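Local coordinates for amino acid ABC transporter, binding protein (Thermus thermophilus, PDB 3VV5) that binds the lysine analogue (S)-2-aminoethyl-L-cysteine as the solute-binding component of an ABC transporter for amino acid uptake, at residues A[141-146]-A[182-187]; A[134-139]-A[157-162]; A[125-130]-A[176-181]. All blocks are in the same frame, centred on the assembly; numbering follows the deposited sequence.

Contact 1: A[141-146]-A[182-187]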
loop_
_atom_site.group_PDB
_atom_site.type_symbol
_atom_site.label_atom_id
_atom_site.label_comp_id
_atom_site.label_asym_id
_atom_site.label_seq_id
_atom_site.Cartn_x
_atom_site.Cartn_y
_atom_site.Cartn_z
ATOM N N GLY A 141 -20.638 -10.193 15.673
ATOM C CA GLY A 141 -21.363 -9.201 16.493
ATOM C C GLY A 141 -20.572 -7.922 16.725
ATOM O O GLY A 141 -20.971 -7.060 17.523
ATOM N N LYS A 142 -19.461 -7.779 16.004
ATOM C CA LYS A 142 -18.550 -6.654 16.234
ATOM C C LYS A 142 -18.601 -5.645 15.098
ATOM O O LYS A 142 -19.066 -5.946 13.989
ATOM C CB LYS A 142 -17.117 -7.151 16.488
ATOM C CG LYS A 142 -17.017 -8.157 17.633
ATOM C CD LYS A 142 -17.230 -7.487 18.980
ATOM C CE LYS A 142 -17.344 -8.503 20.098
ATOM N NZ LYS A 142 -17.284 -7.774 21.413
ATOM N N VAL A 143 -18.137 -4.437 15.385
ATOM C CA VAL A 143 -18.088 -3.373 14.378
ATOM C C VAL A 143 -16.632 -3.276 13.901
ATOM O O VAL A 143 -15.730 -3.059 14.702
ATOM C CB VAL A 143 -18.558 -2.024 14.964
ATOM C CG1 VAL A 143 -18.542 -0.927 13.894
ATOM C CG2 VAL A 143 -19.975 -2.165 15.574
ATOM N N VAL A 144 -16.421 -3.441 12.599
ATOM C CA VAL A 144 -15.073 -3.445 12.044
ATOM C C VAL A 144 -14.846 -2.233 11.129
ATOM O O VAL A 144 -15.693 -1.915 10.291
ATOM C CB VAL A 144 -14.770 -4.817 11.330
ATOM C CG1 VAL A 144 -13.395 -4.833 10.662
ATOM C CG2 VAL A 144 -14.845 -5.952 12.325
ATOM N N GLY A 145 -13.710 -1.551 11.311
ATOM C CA GLY A 145 -13.334 -0.400 10.469
ATOM C C GLY A 145 -12.261 -0.759 9.441
ATOM O O GLY A 145 -11.231 -1.340 9.803
ATOM N N VAL A 146 -12.510 -0.405 8.175
ATOM C CA VAL A 146 -11.551 -0.598 7.049
ATOM C C VAL A 146 -11.536 0.581 6.079
ATOM O O VAL A 146 -12.554 1.266 5.882
ATOM C CB VAL A 146 -11.903 -1.841 6.205
ATOM C CG1 VAL A 146 -11.646 -3.098 6.980
ATOM C CG2 VAL A 146 -13.359 -1.777 5.777
ATOM N N ARG A 182 -15.248 3.797 18.746
ATOM C CA ARG A 182 -16.388 3.808 17.827
ATOM C C ARG A 182 -16.397 2.598 16.885
ATOM O O ARG A 182 -17.406 2.295 16.235
ATOM C CB ARG A 182 -16.479 5.143 17.083
ATOM C CG ARG A 182 -16.106 6.339 17.978
ATOM C CD ARG A 182 -17.148 7.447 17.976
ATOM N NE ARG A 182 -17.142 8.227 16.736
ATOM C CZ ARG A 182 -16.485 9.373 16.560
ATOM N NH1 ARG A 182 -15.752 9.904 17.543
ATOM N NH2 ARG A 182 -16.563 9.993 15.387
ATOM N N ILE A 183 -15.276 1.883 16.835
ATOM C CA ILE A 183 -15.263 0.562 16.212
ATOM C C ILE A 183 -14.537 -0.379 17.161
ATOM O O ILE A 183 -13.758 0.062 18.012
ATOM C CB ILE A 183 -14.579 0.568 14.827
ATOM C CG1 ILE A 183 -13.112 1.011 14.949
ATOM C CG2 ILE A 183 -15.326 1.487 13.830
ATOM C CD1 ILE A 183 -12.348 0.915 13.642
ATOM N N ASP A 184 -14.792 -1.671 17.015
ATOM C CA ASP A 184 -14.159 -2.687 17.858
ATOM C C ASP A 184 -12.799 -3.128 17.334
ATOM O O ASP A 184 -11.933 -3.561 18.102
ATOM C CB ASP A 184 -15.048 -3.926 17.933
ATOM C CG ASP A 184 -16.305 -3.695 18.750
ATOM O OD1 ASP A 184 -16.182 -3.472 19.979
ATOM O OD2 ASP A 184 -17.405 -3.759 18.168
ATOM N N THR A 185 -12.628 -3.035 16.022
ATOM C CA THR A 185 -11.500 -3.666 15.338
ATOM C C THR A 185 -11.158 -2.896 14.067
ATOM O O THR A 185 -12.041 -2.438 13.368
ATOM C CB THR A 185 -11.828 -5.145 15.027
ATOM O OG1 THR A 185 -11.770 -5.904 16.250
ATOM C CG2 THR A 185 -10.820 -5.756 14.015
ATOM N N TRP A 186 -9.858 -2.755 13.791
ATOM C CA TRP A 186 -9.349 -2.142 12.572
ATOM C C TRP A 186 -8.584 -3.220 11.816
ATOM O O TRP A 186 -7.747 -3.905 12.413
ATOM C CB TRP A 186 -8.412 -0.997 13.000
ATOM C CG TRP A 186 -7.595 -0.312 11.940
ATOM C CD1 TRP A 186 -7.961 -0.006 10.652
ATOM C CD2 TRP A 186 -6.271 0.208 12.121
ATOM N NE1 TRP A 186 -6.928 0.695 10.027
ATOM C CE2 TRP A 186 -5.885 0.824 10.908
ATOM C CE3 TRP A 186 -5.376 0.213 13.205
ATOM C CZ2 TRP A 186 -4.627 1.432 10.743
ATOM C CZ3 TRP A 186 -4.125 0.806 13.037
ATOM C CH2 TRP A 186 -3.768 1.415 11.818
ATOM N N ILE A 187 -8.908 -3.439 10.537
ATOM C CA ILE A 187 -8.172 -4.414 9.752
ATOM C C ILE A 187 -7.281 -3.642 8.811
ATOM O O ILE A 187 -7.761 -2.824 8.021
ATOM C CB ILE A 187 -9.067 -5.415 8.976
ATOM C CG1 ILE A 187 -9.883 -6.285 9.952
ATOM C CG2 ILE A 187 -8.191 -6.333 8.107
ATOM C CD1 ILE A 187 -10.734 -7.348 9.251
#

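Contact 2: A[134-139]-A[157-162]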
loop_
_atom_site.group_PDB
_atom_site.type_symbol
_atom_site.label_atom_id
_atom_site.label_comp_id
_atom_site.label_asym_id
_atom_site.label_seq_id
_atom_site.Cartn_x
_atom_site.Cartn_y
_atom_site.Cartn_z
ATOM N N ARG A 134 -9.394 -10.852 18.821
ATOM C CA ARG A 134 -8.111 -11.312 18.312
ATOM C C ARG A 134 -8.179 -12.086 17.004
ATOM O O ARG A 134 -7.214 -12.070 16.246
ATOM C CB ARG A 134 -7.382 -12.170 19.347
ATOM C CG ARG A 134 -6.954 -11.396 20.589
ATOM C CD ARG A 134 -6.723 -12.376 21.743
ATOM N NE ARG A 134 -5.486 -13.132 21.566
ATOM C CZ ARG A 134 -5.169 -14.226 22.251
ATOM N NH1 ARG A 134 -5.998 -14.728 23.157
ATOM N NH2 ARG A 134 -4.011 -14.825 22.021
ATOM N N THR A 135 -9.288 -12.772 16.752
ATOM C CA THR A 135 -9.400 -13.642 15.586
ATOM C C THR A 135 -10.619 -13.293 14.740
ATOM O O THR A 135 -11.498 -12.557 15.187
ATOM C CB THR A 135 -9.562 -15.104 16.009
ATOM O OG1 THR A 135 -10.734 -15.205 16.829
ATOM C CG2 THR A 135 -8.340 -15.588 16.778
ATOM N N ALA A 136 -10.695 -13.856 13.538
ATOM C CA ALA A 136 -11.863 -13.663 12.678
ATOM C C ALA A 136 -13.141 -14.121 13.380
ATOM O O ALA A 136 -14.182 -13.476 13.258
ATOM C CB ALA A 136 -11.686 -14.400 11.353
ATOM N N LYS A 137 -13.057 -15.241 14.102
ATOM C CA LYS A 137 -14.205 -15.784 14.851
ATOM C C LYS A 137 -14.693 -14.754 15.879
ATOM O O LYS A 137 -15.902 -14.586 16.081
ATOM C CB LYS A 137 -13.815 -17.113 15.540
ATOM C CG LYS A 137 -14.974 -17.884 16.188
ATOM C CD LYS A 137 -14.453 -18.845 17.277
ATOM C CE LYS A 137 -15.580 -19.606 17.983
ATOM N NZ LYS A 137 -16.589 -18.721 18.659
ATOM N N ASP A 138 -13.745 -14.057 16.503
ATOM C CA ASP A 138 -14.034 -13.049 17.540
ATOM C C ASP A 138 -14.851 -11.855 17.021
ATOM O O ASP A 138 -15.393 -11.071 17.815
ATOM C CB ASP A 138 -12.726 -12.479 18.117
ATOM C CG ASP A 138 -12.062 -13.375 19.137
ATOM O OD1 ASP A 138 -12.634 -14.420 19.527
ATOM O OD2 ASP A 138 -10.932 -13.010 19.559
ATOM N N LEU A 139 -14.895 -11.693 15.699
ATOM C CA LEU A 139 -15.530 -10.521 15.077
ATOM C C LEU A 139 -17.046 -10.634 14.920
ATOM O O LEU A 139 -17.717 -9.668 14.548
ATOM C CB LEU A 139 -14.867 -10.180 13.736
ATOM C CG LEU A 139 -13.389 -9.749 13.778
ATOM C CD1 LEU A 139 -12.867 -9.408 12.400
ATOM C CD2 LEU A 139 -13.148 -8.604 14.712
ATOM N N GLN A 157 -15.657 -8.308 4.412
ATOM C CA GLN A 157 -16.916 -8.730 3.772
ATOM C C GLN A 157 -17.105 -10.251 3.687
ATOM O O GLN A 157 -18.225 -10.732 3.527
ATOM C CB GLN A 157 -17.045 -8.090 2.382
ATOM C CG GLN A 157 -17.463 -6.620 2.404
ATOM C CD GLN A 157 -17.259 -5.920 1.069
ATOM O OE1 GLN A 157 -16.550 -6.413 0.181
ATOM N NE2 GLN A 157 -17.874 -4.749 0.924
ATOM N N LYS A 158 -16.019 -11.007 3.804
ATOM C CA LYS A 158 -16.072 -12.472 3.733
ATOM C C LYS A 158 -16.161 -13.155 5.107
ATOM O O LYS A 158 -16.489 -14.334 5.185
ATOM C CB LYS A 158 -14.873 -13.025 2.941
ATOM C CG LYS A 158 -14.682 -12.381 1.555
ATOM C CD LYS A 158 -15.364 -13.141 0.420
ATOM C CE LYS A 158 -14.344 -13.955 -0.389
ATOM N NZ LYS A 158 -14.959 -14.705 -1.540
ATOM N N ILE A 159 -15.854 -12.427 6.178
ATOM C CA ILE A 159 -15.942 -12.968 7.540
ATOM C C ILE A 159 -17.400 -12.962 8.056
ATOM O O ILE A 159 -18.011 -11.899 8.194
ATOM C CB ILE A 159 -15.006 -12.205 8.504
ATOM C CG1 ILE A 159 -13.555 -12.249 7.997
ATOM C CG2 ILE A 159 -15.108 -12.755 9.936
ATOM C CD1 ILE A 159 -12.659 -11.174 8.612
ATOM N N PRO A 160 -17.956 -14.151 8.359
ATOM C CA PRO A 160 -19.385 -14.170 8.677
ATOM C C PRO A 160 -19.683 -13.603 10.066
ATOM O O PRO A 160 -18.880 -13.764 10.995
ATOM C CB PRO A 160 -19.766 -15.660 8.588
ATOM C CG PRO A 160 -18.483 -16.406 8.187
ATOM C CD PRO A 160 -17.340 -15.485 8.483
ATOM N N GLY A 161 -20.812 -12.912 10.179
ATOM C CA GLY A 161 -21.338 -12.528 11.472
ATOM C C GLY A 161 -20.932 -11.164 11.975
ATOM O O GLY A 161 -21.357 -10.764 13.052
ATOM N N ILE A 162 -20.108 -10.446 11.210
ATOM C CA ILE A 162 -19.748 -9.077 11.569
ATOM C C ILE A 162 -20.995 -8.198 11.547
ATOM O O ILE A 162 -21.766 -8.220 10.588
ATOM C CB ILE A 162 -18.667 -8.503 10.632
ATOM C CG1 ILE A 162 -17.332 -9.221 10.880
ATOM C CG2 ILE A 162 -18.537 -6.973 10.826
ATOM C CD1 ILE A 162 -16.286 -9.005 9.801
HETATM O O HOH W 1 -16.558 -14.817 12.154
#

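Contact 3: A[125-130]-A[176-181]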
loop_
_atom_site.group_PDB
_atom_site.type_symbol
_atom_site.label_atom_id
_atom_site.label_comp_id
_atom_site.label_asym_id
_atom_site.label_seq_id
_atom_site.Cartn_x
_atom_site.Cartn_y
_atom_site.Cartn_z
ATOM N N VAL A 125 -4.034 -7.657 9.119
ATOM C CA VAL A 125 -4.105 -8.047 10.530
ATOM C C VAL A 125 -5.286 -7.410 11.264
ATOM O O VAL A 125 -5.723 -6.293 10.963
ATOM C CB VAL A 125 -2.780 -7.738 11.342
ATOM C CG1 VAL A 125 -1.641 -8.682 10.949
ATOM C CG2 VAL A 125 -2.351 -6.265 11.195
ATOM N N ILE A 126 -5.787 -8.145 12.248
ATOM C CA ILE A 126 -6.808 -7.641 13.137
ATOM C C ILE A 126 -6.090 -6.820 14.181
ATOM O O ILE A 126 -5.127 -7.283 14.773
ATOM C CB ILE A 126 -7.577 -8.806 13.809
ATOM C CG1 ILE A 126 -8.586 -9.387 12.821
ATOM C CG2 ILE A 126 -8.260 -8.351 15.128
ATOM C CD1 ILE A 126 -9.242 -10.668 13.277
ATOM N N VAL A 127 -6.520 -5.579 14.376
ATOM C CA VAL A 127 -6.047 -4.832 15.533
ATOM C C VAL A 127 -7.202 -4.257 16.343
ATOM O O VAL A 127 -8.149 -3.674 15.801
ATOM C CB VAL A 127 -4.815 -3.860 15.239
ATOM C CG1 VAL A 127 -4.509 -3.686 13.728
ATOM C CG2 VAL A 127 -4.845 -2.579 16.020
ATOM N N SER A 128 -7.126 -4.473 17.651
ATOM C CA SER A 128 -8.194 -4.038 18.545
ATOM C C SER A 128 -7.605 -3.322 19.738
ATOM O O SER A 128 -6.387 -3.193 19.862
ATOM C CB SER A 128 -9.022 -5.246 19.032
ATOM O OG SER A 128 -9.482 -6.046 17.947
ATOM N N ARG A 129 -8.476 -2.853 20.623
ATOM C CA ARG A 129 -8.007 -2.362 21.909
ATOM C C ARG A 129 -7.634 -3.604 22.716
ATOM O O ARG A 129 -8.091 -4.701 22.395
ATOM C CB ARG A 129 -9.075 -1.490 22.603
ATOM C CG ARG A 129 -9.408 -0.200 21.821
ATOM C CD ARG A 129 -10.459 0.685 22.520
ATOM N NE ARG A 129 -11.761 0.025 22.620
ATOM C CZ ARG A 129 -12.609 -0.140 21.601
ATOM N NH1 ARG A 129 -12.313 0.304 20.379
ATOM N NH2 ARG A 129 -13.764 -0.749 21.799
ATOM N N LYS A 130 -6.788 -3.457 23.728
ATOM C CA LYS A 130 -6.458 -4.603 24.581
ATOM C C LYS A 130 -7.728 -5.213 25.184
ATOM O O LYS A 130 -8.617 -4.488 25.633
ATOM C CB LYS A 130 -5.431 -4.192 25.631
ATOM C CG LYS A 130 -4.021 -4.488 25.160
ATOM C CD LYS A 130 -2.999 -3.592 25.786
ATOM C CE LYS A 130 -1.616 -4.139 25.538
ATOM N NZ LYS A 130 -1.332 -4.333 24.082
ATOM N N GLN A 176 -8.101 6.161 14.310
ATOM C CA GLN A 176 -8.657 7.133 15.236
ATOM C C GLN A 176 -9.974 6.613 15.839
ATOM O O GLN A 176 -10.186 6.747 17.037
ATOM C CB GLN A 176 -8.852 8.496 14.563
ATOM C CG GLN A 176 -9.595 9.542 15.407
ATOM C CD GLN A 176 -9.001 9.799 16.793
ATOM O OE1 GLN A 176 -7.786 9.969 16.955
ATOM N NE2 GLN A 176 -9.870 9.841 17.806
ATOM N N ASP A 177 -10.835 6.009 15.014
ATOM C CA ASP A 177 -12.128 5.510 15.523
ATOM C C ASP A 177 -12.012 4.286 16.429
ATOM O O ASP A 177 -12.827 4.092 17.336
ATOM C CB ASP A 177 -13.130 5.292 14.395
ATOM C CG ASP A 177 -13.962 6.529 14.124
ATOM O OD1 ASP A 177 -13.690 7.571 14.757
ATOM O OD2 ASP A 177 -14.893 6.464 13.297
ATOM N N LEU A 178 -10.985 3.472 16.195
ATOM C CA LEU A 178 -10.641 2.379 17.111
ATOM C C LEU A 178 -10.199 2.934 18.469
ATOM O O LEU A 178 -10.621 2.445 19.523
ATOM C CB LEU A 178 -9.557 1.475 16.514
ATOM C CG LEU A 178 -8.975 0.374 17.407
ATOM C CD1 LEU A 178 -10.022 -0.713 17.665
ATOM C CD2 LEU A 178 -7.693 -0.195 16.797
ATOM N N LEU A 179 -9.373 3.973 18.445
ATOM C CA LEU A 179 -8.885 4.579 19.681
ATOM C C LEU A 179 -10.038 5.258 20.421
ATOM O O LEU A 179 -10.079 5.283 21.650
ATOM C CB LEU A 179 -7.744 5.569 19.384
ATOM C CG LEU A 179 -6.383 5.029 18.916
ATOM C CD1 LEU A 179 -5.472 6.168 18.414
ATOM C CD2 LEU A 179 -5.699 4.243 20.010
ATOM N N ALA A 180 -10.992 5.761 19.650
ATOM C CA ALA A 180 -12.147 6.468 20.170
ATOM C C ALA A 180 -13.208 5.508 20.723
ATOM O O ALA A 180 -14.090 5.928 21.477
ATOM C CB ALA A 180 -12.738 7.347 19.097
ATOM N N GLY A 181 -13.120 4.234 20.342
ATOM C CA GLY A 181 -14.067 3.220 20.785
ATOM C C GLY A 181 -15.310 3.173 19.923
ATOM O O GLY A 181 -16.312 2.568 20.312
#

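Contact 1: A[141-146]-A[182-187]
Asp184 sets its CG anti to its own carbonyl carbon (chi1 -71°), which lays the carboxylate beside the backbone of Val143. OD2 of Asp184 accepts from Val143 N at 3.0 Å. It uses the anti lone pair, and the bond is nearly straight at 172°. Asp184 N returns a bond to Val143 O at 2.9 Å, so these two residues are joined in both directions. Lys142 crosses the aspartate at about a right angle, with Lys142 CD 3.8 Å from Asp184 OD2. Ile183 holds CG1 between its backbone N and carbonyl carbon (chi1 61°). This sends Ile183 CD1 over Gly145, 3.6 Å from Gly145 CA, on a face where the glycine has no side chain. Regular parallel pairing follows. Gly145 N donates to Thr185 O at 2.8 Å, and Ile187 N donates to Gly145 O at 3.2 Å. That same Gly145 O lies at the edge of the Trp186 ring, near its plane. On the other face, Val144 and Thr185 point the same way, side by side. Strand 143-147 runs between strands 164-168 and 185-189, parallel to both, as in the alpha/beta lobes of periplasmic binding proteins. Helix 171-180 packs on Ile183 and Trp186, and its Asp171 bonds the indole NE1. Helix 151-158 lies against Val146 and Ile187 through Tyr152, a residue of the ligand pocket.

Contact 2: A[134-139]-A[157-162]
Ile159 meets both Ala136 and Leu139 and is the hub of this small contact. Ile159 CG2 lies 3.5 Å from Ala136 O and 4.1 Å from Ala136 CB. The other branch ends in Ile159 CD1, which approaches Leu139 CD1 at 4.2 Å. Ile162 CG1 touches Leu139 CB at 3.9 Å. A water completes the first shell. This water donates to Ala136 O at 2.9 Å and to Pro160 O at 2.8 Å. Behind these groups, a type II turn from Ile159 to Ile162 brings Ile159 and Ile162 both against Leu139, with Gly161 at the positive-phi position. The other segment is shaped by Asp138. Asp138 OD2 takes Arg134 N at 2.8 Å through the anti lone pair, and Thr135 N from above the carboxylate plane. Thr135 OG1 in turn accepts from Asp138 N, an ST motif leading into the short 3-10 segment 137-139. Glu210 of strand 206-222 accepts from Ala136 N. Leu139 and Ile162 both reach inward to Val144. No direct hydrogen bond crosses between the two segments. Their cohesion therefore rests on aliphatic contact toward the sheet and on one water shared by two carbonyls at the surface.

Contact 3: A[125-130]-A[176-181]
Val127 meets Leu178 first, the two side chains crossing at about a right angle. Val127 CG2 lies 3.8 Å from Leu178 CD2. Leu178 CD2 is also 3.6 Å from Val127 O. Leu178 reaches the strand because its CG stands anti to its backbone N (chi1 173°), which carries both methyls away from the helix. At Ser128 the contact is made by the backbone: Leu178 CD1 sits 3.9 Å from Ser128 CA. The CB of Ser128 points away from the helix, and its OG is hydrogen-bonded to Pro133 O and Thr185 OG1. Arg129 comes next. The Arg129 chain bends at chi3 (-64°) and brings Arg129 NH1 to Leu178 O at 2.9 Å. The donor lies in the carbonyl plane, on a lone pair, but the N-H is bent to 144°. NH1 also bonds Ile183 O, just beyond the helix. Gly181 CA lies over one face of the Arg129 guanidinium, offset toward its rim, 3.4 Å from Arg129 NH1. Leu178 O has a second donor, Gly181 N at 3.2 Å, in the Schellman motif that ends helix 171-180. Leu178 also packs on Ile183 and Trp186, so one side chain touches both the strand and the residues that follow its helix. The contact thus combines apolar packing of Leu178 on Val127 with a hydrogen bond from Arg129 at the helix end. Leu178 O is gripped by two donors, and a positive group at the carbonyl end of a helix would be expected to be electrostatically favourable there.

From the N terminus, residues 125-130 lie on the end of strand 120-129 and just past it, and contact 3 closes the longest span by meeting 176-181 at the end of helix 171-180. Contact 2, between 134-139 and 157-162, closes a shorter loop wholly within that span. Contact 1 starts inside both loops, at 141-146, and ends beyond both, at 182-187, so it crosses each of them. Contacts 1 and 3 meet in one sheet, where Trp186 N bonds Val127 O between strands 185-189 and 120-129. Contact 2 joins contact 1 through Gly141 N and Gly161 O, and contact 3 through Ile126 CD1. Together they tie the end of helix 171-180 and the loops flanking strand 143-147 to one sheet.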